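Local coordinates for protein tRNA (cytosine(72)-C(5))-methyltransferase (PDB 5ZVE) that transfers a methyl group from S-adenosyl-L-methionine to the C5 position of cytosine 72 in several tRNAs, at residues R236-N241 and K248-V253; L67-Y72 and I215-E220; E48-E53 and G177-Q182. All coordinates share one frame; numbering follows the deposited sequence.

Overall arrangement
Contacts 2 and 3 lie close together, their centres about 11 Å apart. Both reach the antiparallel sheet of strands 62-63, 70-74, 35-40 and 179-181. Their segments alternate along the chain: 48-53, 67-72, 177-182, then 215-220. Leu71 of contact 2 packs on Ile51 and Leu50 of contact 3. Contact 1 follows later in sequence, in the methyltransferase domain, with its centre about 18 Å from that of contact 2 and about 20 Å from that of contact 3. It belongs to the unit of strand 225-229, helix 232-245 and strand 250-254, near the bound S-adenosyl-L-homocysteine. Contact 2 joins the ferredoxin-like part to the cofactor-binding domain; contact 3 lies within the ferredoxin-like sheet and its helix.

Contact 1 (R236-N241 and K248-V253); sequences RKMEEN and KNVKLV
The one flat group near this interface is the carboxylate of Glu239, and it is not what makes the closest touch. The methylene CG of Glu239 lies 3.6 Å from CD2 of Leu252. The nearer carboxylate oxygen, OE2 of Glu239, stays 4.3 Å from the same methyl. The charged group thus lies at the margin of the interface, and no ring or amide face is involved. Met238 makes the deeper part of the contact. Its CG is anti to the backbone N (chi1 178°) and the chain stays extended, which carries the terminal methyl from the helix to the strand. There CE of Met238 meets CD1 of Leu252 at 3.9 Å. The same CE is 4.3 Å from CG1 of Val250. Leu252 therefore splits its two methyls between Met238 and Glu239. No hydrogen bond joins the segments, and the contact is held by apolar packing. Met238 also touches Ala206, a residue of the S-adenosyl-L-methionine site, and Thr212 of helix 210-218, and its side chain is about 7 Å from the bound S-adenosyl-L-homocysteine at the nearest atoms. The segments belong to a beta-alpha-beta crossover of the class I methyltransferase fold. Helix 236-241 and strand 250-253 run nearly antiparallel (168°), with axes 10.4 Å apart. Strand 250-254 pairs in parallel with strand 225-229, whose Ala227 touches both Met238 and Val250.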
loop_
_atom_site.group_PDB
_atom_site.type_symbol
_atom_site.label_atom_id
_atom_site.label_comp_id
_atom_site.label_asym_id
_atom_site.label_seq_id
_atom_site.Cartn_x
_atom_site.Cartn_y
_atom_site.Cartn_z
ATOM N N ARG A 236 1.179 -11.774 -13.475
ATOM C CA ARG A 236 -0.001 -12.615 -13.657
ATOM C C ARG A 236 -1.205 -12.037 -12.912
ATOM O O ARG A 236 -2.322 -12.027 -13.429
ATOM C CB ARG A 236 0.281 -14.041 -13.185
ATOM C CG ARG A 236 -0.879 -15.003 -13.361
ATOM C CD ARG A 236 -0.454 -16.423 -13.033
ATOM N NE ARG A 236 0.807 -16.761 -13.686
ATOM C CZ ARG A 236 1.352 -17.974 -13.687
ATOM N NH1 ARG A 236 0.746 -18.978 -13.068
ATOM N NH2 ARG A 236 2.502 -18.183 -14.312
ATOM N N LYS A 237 -0.975 -11.573 -11.687
ATOM C CA LYS A 237 -2.019 -10.904 -10.925
ATOM C C LYS A 237 -2.437 -9.614 -11.620
ATOM O O LYS A 237 -3.615 -9.243 -11.614
ATOM C CB LYS A 237 -1.551 -10.612 -9.498
ATOM C CG LYS A 237 -2.632 -9.996 -8.621
ATOM C CD LYS A 237 -3.838 -10.916 -8.527
ATOM C CE LYS A 237 -4.928 -10.327 -7.650
ATOM N NZ LYS A 237 -6.100 -11.240 -7.535
ATOM N N MET A 238 -1.468 -8.937 -12.226
ATOM C CA MET A 238 -1.736 -7.685 -12.919
ATOM C C MET A 238 -2.613 -7.908 -14.148
ATOM O O MET A 238 -3.473 -7.081 -14.461
ATOM C CB MET A 238 -0.426 -7.001 -13.316
ATOM C CG MET A 238 -0.610 -5.714 -14.085
ATOM S SD MET A 238 0.822 -4.626 -13.974
ATOM C CE MET A 238 0.222 -3.217 -14.885
ATOM N N GLU A 239 -2.396 -9.027 -14.836
ATOM C CA GLU A 239 -3.229 -9.398 -15.979
ATOM C C GLU A 239 -4.691 -9.565 -15.567
ATOM O O GLU A 239 -5.598 -9.134 -16.278
ATOM C CB GLU A 239 -2.721 -10.694 -16.622
ATOM C CG GLU A 239 -1.482 -10.527 -17.486
ATOM C CD GLU A 239 -0.865 -11.856 -17.896
ATOM O OE1 GLU A 239 -1.401 -12.912 -17.501
ATOM O OE2 GLU A 239 0.155 -11.844 -18.618
ATOM N N GLU A 240 -4.906 -10.194 -14.417
ATOM C CA GLU A 240 -6.252 -10.403 -13.899
ATOM C C GLU A 240 -6.893 -9.078 -13.504
ATOM O O GLU A 240 -8.070 -8.845 -13.773
ATOM C CB GLU A 240 -6.225 -11.350 -12.697
ATOM C CG GLU A 240 -5.622 -12.715 -12.991
ATOM C CD GLU A 240 -5.392 -13.537 -11.735
ATOM O OE1 GLU A 240 -6.048 -13.262 -10.706
ATOM O OE2 GLU A 240 -4.553 -14.460 -11.776
ATOM N N ASN A 241 -6.102 -8.213 -12.873
ATOM C CA ASN A 241 -6.565 -6.887 -12.486
ATOM C C ASN A 241 -6.977 -6.054 -13.689
ATOM O O ASN A 241 -7.985 -5.351 -13.650
ATOM C CB ASN A 241 -5.485 -6.149 -11.694
ATOM C CG ASN A 241 -5.275 -6.731 -10.310
ATOM O OD1 ASN A 241 -6.135 -7.432 -9.777
ATOM N ND2 ASN A 241 -4.126 -6.432 -9.715
ATOM N N LYS A 248 -7.855 -1.507 -21.234
ATOM C CA LYS A 248 -7.454 -1.914 -22.578
ATOM C C LYS A 248 -6.260 -1.090 -23.029
ATOM O O LYS A 248 -5.924 -1.037 -24.210
ATOM C CB LYS A 248 -8.616 -1.738 -23.555
ATOM C CG LYS A 248 -9.874 -2.485 -23.151
ATOM C CD LYS A 248 -11.003 -2.239 -24.135
ATOM C CE LYS A 248 -12.247 -3.026 -23.763
ATOM N NZ LYS A 248 -13.289 -2.920 -24.820
ATOM N N ASN A 249 -5.621 -0.459 -22.054
ATOM C CA ASN A 249 -4.706 0.637 -22.304
ATOM C C ASN A 249 -3.236 0.262 -22.110
ATOM O O ASN A 249 -2.335 1.053 -22.389
ATOM C CB ASN A 249 -5.110 1.802 -21.393
ATOM C CG ASN A 249 -4.530 3.111 -21.834
ATOM O OD1 ASN A 249 -4.168 3.275 -22.998
ATOM N ND2 ASN A 249 -4.509 4.083 -20.932
ATOM N N VAL A 250 -3.002 -0.956 -21.636
ATOM C CA VAL A 250 -1.713 -1.304 -21.056
ATOM C C VAL A 250 -0.988 -2.420 -21.800
ATOM O O VAL A 250 -1.585 -3.439 -22.154
ATOM C CB VAL A 250 -1.879 -1.720 -19.580
ATOM C CG1 VAL A 250 -0.551 -2.105 -18.978
ATOM C CG2 VAL A 250 -2.492 -0.578 -18.790
ATOM N N LYS A 251 0.303 -2.206 -22.045
ATOM C CA LYS A 251 1.178 -3.237 -22.590
ATOM C C LYS A 251 2.149 -3.731 -21.522
ATOM O O LYS A 251 2.980 -2.969 -21.024
ATOM C CB LYS A 251 1.947 -2.713 -23.804
ATOM C CG LYS A 251 3.000 -3.678 -24.336
ATOM C CD LYS A 251 2.376 -4.980 -24.821
ATOM C CE LYS A 251 3.327 -5.759 -25.721
ATOM N NZ LYS A 251 4.692 -5.860 -25.140
ATOM N N LEU A 252 2.029 -5.006 -21.172
ATOM C CA LEU A 252 2.895 -5.613 -20.168
ATOM C C LEU A 252 4.193 -6.129 -20.769
ATOM O O LEU A 252 4.189 -6.830 -21.778
ATOM C CB LEU A 252 2.177 -6.763 -19.460
ATOM C CG LEU A 252 1.476 -6.486 -18.129
ATOM C CD1 LEU A 252 0.609 -5.271 -18.230
ATOM C CD2 LEU A 252 0.636 -7.681 -17.737
ATOM N N VAL A 253 5.307 -5.777 -20.138
ATOM C CA VAL A 253 6.595 -6.343 -20.504
ATOM C C VAL A 253 7.318 -6.805 -19.237
ATOM O O VAL A 253 7.445 -6.061 -18.261
ATOM C CB VAL A 253 7.459 -5.342 -21.321
ATOM C CG1 VAL A 253 6.815 -5.050 -22.665
ATOM C CG2 VAL A 253 7.691 -4.061 -20.557
#

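Contact 2 (L67-Y72 and I215-E220); sequences LPEGLY and IAQLLE
Glu69 reaches Gln217 and Leu218 from a type I beta turn that begins at Leu67. The turn is closed by the bond from Gly70 N to Leu67 O, 2.7 Å long. Glu69 occupies its third position, and its CB is directed toward helix 210-218. With chi1 at 65° and chi2 at -88°, the side chain of Glu69 folds over instead of stretching out. Its CB lies 4.0 Å from NE2 of Gln217. Its OE2 lies 4.0 Å from CD2 of Leu218, and these two side chains cross at about a right angle. A water bridges the side chains of Glu69 and Gln217: it accepts from NE2 of Gln217 at 2.9 Å and gives a weak bond to OE2 of Glu69 at 3.2 Å. OE2 of Glu69 is also gripped by a salt bridge to Arg191 NE and a hydrogen bond to His214 NE2, which would be expected to favour the charged carboxylate. The amide of Gln217 is fixed at both ends, with OE1 bound to Arg39 NE and NE2 to Val40 O. Arg39 and Val40 belong to strand 35-40 of the ferredoxin-like domain, so this buried contact joins that domain to a helix of the methyltransferase domain. Past Glu69 the chain enters strand 70-74, and Leu71 pairs through its backbone with Ile38 in strand 35-40. On the facing segment, a Schellman motif ends the helix, with Glu220 as the C-prime residue at positive phi.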
loop_
_atom_site.group_PDB
_atom_site.type_symbol
_atom_site.label_atom_id
_atom_site.label_comp_id
_atom_site.label_asym_id
_atom_site.label_seq_id
_atom_site.Cartn_x
_atom_site.Cartn_y
_atom_site.Cartn_z
ATOM N N LEU A 67 -9.937 14.093 -4.358
ATOM C CA LEU A 67 -9.910 13.125 -5.449
ATOM C C LEU A 67 -11.323 12.709 -5.826
ATOM O O LEU A 67 -11.951 11.931 -5.104
ATOM C CB LEU A 67 -9.102 11.886 -5.067
ATOM C CG LEU A 67 -7.591 12.001 -4.893
ATOM C CD1 LEU A 67 -7.098 10.713 -4.313
ATOM C CD2 LEU A 67 -6.919 12.262 -6.222
ATOM N N PRO A 68 -11.828 13.226 -6.956
ATOM C CA PRO A 68 -13.165 12.854 -7.436
ATOM C C PRO A 68 -13.322 11.345 -7.640
ATOM O O PRO A 68 -14.447 10.858 -7.688
ATOM C CB PRO A 68 -13.295 13.611 -8.770
ATOM C CG PRO A 68 -11.925 14.092 -9.102
ATOM C CD PRO A 68 -11.187 14.233 -7.816
ATOM N N GLU A 69 -12.218 10.613 -7.745
ATOM C CA GLU A 69 -12.313 9.162 -7.852
ATOM C C GLU A 69 -12.068 8.479 -6.507
ATOM O O GLU A 69 -11.963 7.252 -6.438
ATOM C CB GLU A 69 -11.332 8.627 -8.903
ATOM C CG GLU A 69 -9.856 8.827 -8.569
ATOM C CD GLU A 69 -9.321 10.165 -9.045
ATOM O OE1 GLU A 69 -9.869 11.212 -8.637
ATOM O OE2 GLU A 69 -8.349 10.165 -9.829
ATOM N N GLY A 70 -11.978 9.260 -5.434
ATOM C CA GLY A 70 -11.679 8.700 -4.126
ATOM C C GLY A 70 -12.874 8.463 -3.211
ATOM O O GLY A 70 -13.701 9.350 -3.011
ATOM N N LEU A 71 -12.946 7.264 -2.638
ATOM C CA LEU A 71 -13.918 6.951 -1.594
ATOM C C LEU A 71 -13.187 6.302 -0.444
ATOM O O LEU A 71 -12.241 5.550 -0.665
ATOM C CB LEU A 71 -15.018 6.013 -2.097
ATOM C CG LEU A 71 -16.103 6.569 -3.019
ATOM C CD1 LEU A 71 -16.977 5.445 -3.528
ATOM C CD2 LEU A 71 -16.931 7.600 -2.297
ATOM N N TYR A 72 -13.614 6.572 0.785
ATOM C CA TYR A 72 -12.970 5.924 1.915
ATOM C C TYR A 72 -13.967 5.461 2.967
ATOM O O TYR A 72 -15.086 5.971 3.063
ATOM C CB TYR A 72 -11.914 6.854 2.539
ATOM C CG TYR A 72 -12.467 8.069 3.247
ATOM C CD1 TYR A 72 -12.818 8.010 4.590
ATOM C CD2 TYR A 72 -12.626 9.280 2.577
ATOM C CE1 TYR A 72 -13.323 9.115 5.245
ATOM C CE2 TYR A 72 -13.134 10.393 3.226
ATOM C CZ TYR A 72 -13.481 10.303 4.561
ATOM O OH TYR A 72 -13.987 11.396 5.224
ATOM N N ILE A 215 -3.758 5.281 -14.120
ATOM C CA ILE A 215 -3.347 6.041 -15.299
ATOM C C ILE A 215 -4.264 5.733 -16.477
ATOM O O ILE A 215 -4.667 6.626 -17.229
ATOM C CB ILE A 215 -1.889 5.737 -15.702
ATOM C CG1 ILE A 215 -0.933 6.059 -14.556
ATOM C CG2 ILE A 215 -1.498 6.532 -16.937
ATOM C CD1 ILE A 215 -0.704 7.533 -14.340
ATOM N N ALA A 216 -4.599 4.457 -16.620
ATOM C CA ALA A 216 -5.451 3.997 -17.710
ATOM C C ALA A 216 -6.834 4.648 -17.681
ATOM O O ALA A 216 -7.369 5.010 -18.727
ATOM C CB ALA A 216 -5.578 2.483 -17.668
ATOM N N GLN A 217 -7.410 4.809 -16.493
ATOM C CA GLN A 217 -8.732 5.429 -16.399
ATOM C C GLN A 217 -8.641 6.951 -16.543
ATOM O O GLN A 217 -9.568 7.583 -17.044
ATOM C CB GLN A 217 -9.435 5.044 -15.091
ATOM C CG GLN A 217 -8.962 5.758 -13.841
ATOM C CD GLN A 217 -9.674 5.254 -12.590
ATOM O OE1 GLN A 217 -9.699 4.052 -12.320
ATOM N NE2 GLN A 217 -10.271 6.172 -11.832
ATOM N N LEU A 218 -7.529 7.539 -16.113
ATOM C CA LEU A 218 -7.298 8.964 -16.348
ATOM C C LEU A 218 -7.148 9.249 -17.840
ATOM O O LEU A 218 -7.506 10.329 -18.316
ATOM C CB LEU A 218 -6.056 9.458 -15.602
ATOM C CG LEU A 218 -6.093 9.447 -14.073
ATOM C CD1 LEU A 218 -4.684 9.640 -13.524
ATOM C CD2 LEU A 218 -7.047 10.520 -13.542
ATOM N N LEU A 219 -6.606 8.277 -18.569
ATOM C CA LEU A 219 -6.475 8.378 -20.020
ATOM C C LEU A 219 -7.776 7.998 -20.715
ATOM O O LEU A 219 -7.917 8.174 -21.926
ATOM C CB LEU A 219 -5.336 7.486 -20.523
ATOM C CG LEU A 219 -3.908 7.883 -20.142
ATOM C CD1 LEU A 219 -2.908 7.072 -20.944
ATOM C CD2 LEU A 219 -3.687 9.365 -20.352
ATOM N N GLU A 220 -8.711 7.467 -19.931
ATOM C CA GLU A 220 -9.996 6.984 -20.426
ATOM C C GLU A 220 -9.765 5.902 -21.471
ATOM O O GLU A 220 -10.409 5.875 -22.517
ATOM C CB GLU A 220 -10.836 8.134 -20.984
ATOM C CG GLU A 220 -11.249 9.137 -19.914
ATOM C CD GLU A 220 -11.970 10.343 -20.482
ATOM O OE1 GLU A 220 -11.755 10.660 -21.670
ATOM O OE2 GLU A 220 -12.748 10.979 -19.738
HETATM O O HOH W 1 -9.837 8.983 -12.355
#

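Contact 3 (E48-E53 and G177-Q182); sequences EKLIGE and GYFYPQ
Leu50 sets its two methyl groups against O and CB of Tyr178, just before strand 179-181, and CB of Phe179, its first residue. This strand is an outer member of the antiparallel sheet that includes strands 35-40 and 70-74 of the ferredoxin-like domain, and helix 47-56 packs on it. The CG of Leu50 is anti to the backbone N (chi1 176°), which sends both methyls across to the strand. CD1 lies 3.9 Å from CB of Tyr178. CD2 lies 3.8 Å from CB of Phe179 and also reaches the carbonyl oxygen of Tyr178. The Leu50 branch thus bridges two consecutive residues. Tyr178 crosses it obliquely, and CD1 of Leu50 lies obliquely beside the phenol ring. CG of Phe179 sits between the backbone N and the carbonyl carbon (chi1 68°). The Phe179 side chain runs at about a right angle to that of Leu50. Ala173 of helix 172-175 touches both aromatic residues, while Leu50 also rests on Ile45 and Val40. Just before Tyr178, Gly177 ends the preceding helix in a Schellman motif with positive phi. No hydrogen bond links the two segments. The shortest approach is apolar carbon to backbone oxygen, CD2 of Leu50 lying 3.7 Å from O of Tyr178.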
loop_
_atom_site.group_PDB
_atom_site.type_symbol
_atom_site.label_atom_id
_atom_site.label_comp_id
_atom_site.label_asym_id
_atom_site.label_seq_id
_atom_site.Cartn_x
_atom_site.Cartn_y
_atom_site.Cartn_z
ATOM N N GLU A 48 -20.789 8.354 -7.826
ATOM C CA GLU A 48 -22.060 8.352 -7.110
ATOM C C GLU A 48 -22.819 7.048 -7.316
ATOM O O GLU A 48 -23.433 6.531 -6.387
ATOM C CB GLU A 48 -22.919 9.541 -7.532
ATOM C CG GLU A 48 -22.250 10.880 -7.267
ATOM C CD GLU A 48 -21.728 10.997 -5.844
ATOM O OE1 GLU A 48 -22.519 10.811 -4.901
ATOM O OE2 GLU A 48 -20.519 11.259 -5.664
ATOM N N LYS A 49 -22.764 6.516 -8.532
ATOM C CA LYS A 49 -23.371 5.225 -8.828
ATOM C C LYS A 49 -22.788 4.115 -7.959
ATOM O O LYS A 49 -23.532 3.294 -7.416
ATOM C CB LYS A 49 -23.199 4.886 -10.308
ATOM C CG LYS A 49 -24.047 5.748 -11.238
ATOM C CD LYS A 49 -25.455 5.198 -11.396
ATOM C CE LYS A 49 -25.491 4.093 -12.446
ATOM N NZ LYS A 49 -26.877 3.743 -12.876
ATOM N N LEU A 50 -21.460 4.084 -7.839
ATOM C CA LEU A 50 -20.785 3.083 -7.015
ATOM C C LEU A 50 -21.208 3.191 -5.554
ATOM O O LEU A 50 -21.472 2.185 -4.903
ATOM C CB LEU A 50 -19.265 3.217 -7.131
ATOM C CG LEU A 50 -18.467 2.276 -6.225
ATOM C CD1 LEU A 50 -18.902 0.830 -6.431
ATOM C CD2 LEU A 50 -16.960 2.427 -6.453
ATOM N N ILE A 51 -21.268 4.420 -5.052
ATOM C CA ILE A 51 -21.735 4.687 -3.696
ATOM C C ILE A 51 -23.102 4.050 -3.468
ATOM O O ILE A 51 -23.316 3.376 -2.459
ATOM C CB ILE A 51 -21.817 6.198 -3.427
ATOM C CG1 ILE A 51 -20.432 6.750 -3.106
ATOM C CG2 ILE A 51 -22.799 6.513 -2.300
ATOM C CD1 ILE A 51 -20.421 8.237 -2.936
ATOM N N GLY A 52 -24.020 4.270 -4.411
ATOM C CA GLY A 52 -25.326 3.636 -4.362
ATOM C C GLY A 52 -25.219 2.129 -4.198
ATOM O O GLY A 52 -25.960 1.532 -3.418
ATOM N N GLU A 53 -24.286 1.516 -4.927
ATOM C CA GLU A 53 -24.072 0.071 -4.864
ATOM C C GLU A 53 -23.514 -0.366 -3.515
ATOM O O GLU A 53 -23.896 -1.409 -2.987
ATOM C CB GLU A 53 -23.139 -0.393 -5.987
ATOM C CG GLU A 53 -23.752 -0.292 -7.371
ATOM C CD GLU A 53 -25.033 -1.099 -7.491
ATOM O OE1 GLU A 53 -25.122 -2.179 -6.867
ATOM O OE2 GLU A 53 -25.958 -0.647 -8.199
ATOM N N GLY A 177 -15.485 -5.087 -11.330
ATOM C CA GLY A 177 -14.416 -4.154 -11.642
ATOM C C GLY A 177 -14.768 -2.698 -11.390
ATOM O O GLY A 177 -14.208 -1.800 -12.022
ATOM N N TYR A 178 -15.684 -2.458 -10.458
ATOM C CA TYR A 178 -16.163 -1.106 -10.183
ATOM C C TYR A 178 -15.160 -0.266 -9.398
ATOM O O TYR A 178 -15.228 0.963 -9.416
ATOM C CB TYR A 178 -17.487 -1.156 -9.419
ATOM C CG TYR A 178 -18.681 -1.566 -10.252
ATOM C CD1 TYR A 178 -18.621 -1.557 -11.640
ATOM C CD2 TYR A 178 -19.873 -1.948 -9.649
ATOM C CE1 TYR A 178 -19.715 -1.926 -12.406
ATOM C CE2 TYR A 178 -20.972 -2.315 -10.405
ATOM C CZ TYR A 178 -20.887 -2.303 -11.781
ATOM O OH TYR A 178 -21.976 -2.671 -12.536
ATOM N N PHE A 179 -14.234 -0.920 -8.706
ATOM C CA PHE A 179 -13.263 -0.194 -7.894
ATOM C C PHE A 179 -11.992 -0.992 -7.630
ATOM O O PHE A 179 -11.926 -2.197 -7.878
ATOM C CB PHE A 179 -13.886 0.236 -6.557
ATOM C CG PHE A 179 -14.203 -0.907 -5.633
ATOM C CD1 PHE A 179 -13.255 -1.382 -4.736
ATOM C CD2 PHE A 179 -15.455 -1.500 -5.652
ATOM C CE1 PHE A 179 -13.548 -2.437 -3.884
ATOM C CE2 PHE A 179 -15.753 -2.551 -4.800
ATOM C CZ PHE A 179 -14.798 -3.019 -3.917
ATOM N N TYR A 180 -10.983 -0.295 -7.120
ATOM C CA TYR A 180 -9.703 -0.907 -6.797
ATOM C C TYR A 180 -9.177 -0.321 -5.493
ATOM O O TYR A 180 -8.893 0.878 -5.417
ATOM C CB TYR A 180 -8.703 -0.690 -7.935
ATOM C CG TYR A 180 -7.387 -1.396 -7.738
ATOM C CD1 TYR A 180 -7.218 -2.709 -8.154
ATOM C CD2 TYR A 180 -6.313 -0.753 -7.134
ATOM C CE1 TYR A 180 -6.016 -3.363 -7.974
ATOM C CE2 TYR A 180 -5.116 -1.397 -6.950
ATOM C CZ TYR A 180 -4.969 -2.703 -7.372
ATOM O OH TYR A 180 -3.770 -3.350 -7.192
ATOM N N PRO A 181 -9.071 -1.157 -4.452
ATOM C CA PRO A 181 -8.566 -0.688 -3.157
ATOM C C PRO A 181 -7.141 -0.154 -3.295
ATOM O O PRO A 181 -6.280 -0.837 -3.837
ATOM C CB PRO A 181 -8.623 -1.938 -2.268
ATOM C CG PRO A 181 -8.801 -3.092 -3.197
ATOM C CD PRO A 181 -9.482 -2.570 -4.420
ATOM N N GLN A 182 -6.919 1.069 -2.823
ATOM C CA GLN A 182 -5.682 1.795 -3.071
ATOM C C GLN A 182 -5.611 2.989 -2.127
ATOM O O GLN A 182 -6.612 3.673 -1.921
ATOM C CB GLN A 182 -5.615 2.254 -4.531
ATOM C CG GLN A 182 -4.287 2.863 -4.945
ATOM C CD GLN A 182 -4.271 3.310 -6.398
ATOM O OE1 GLN A 182 -5.260 3.836 -6.916
ATOM N NE2 GLN A 182 -3.144 3.096 -7.065
#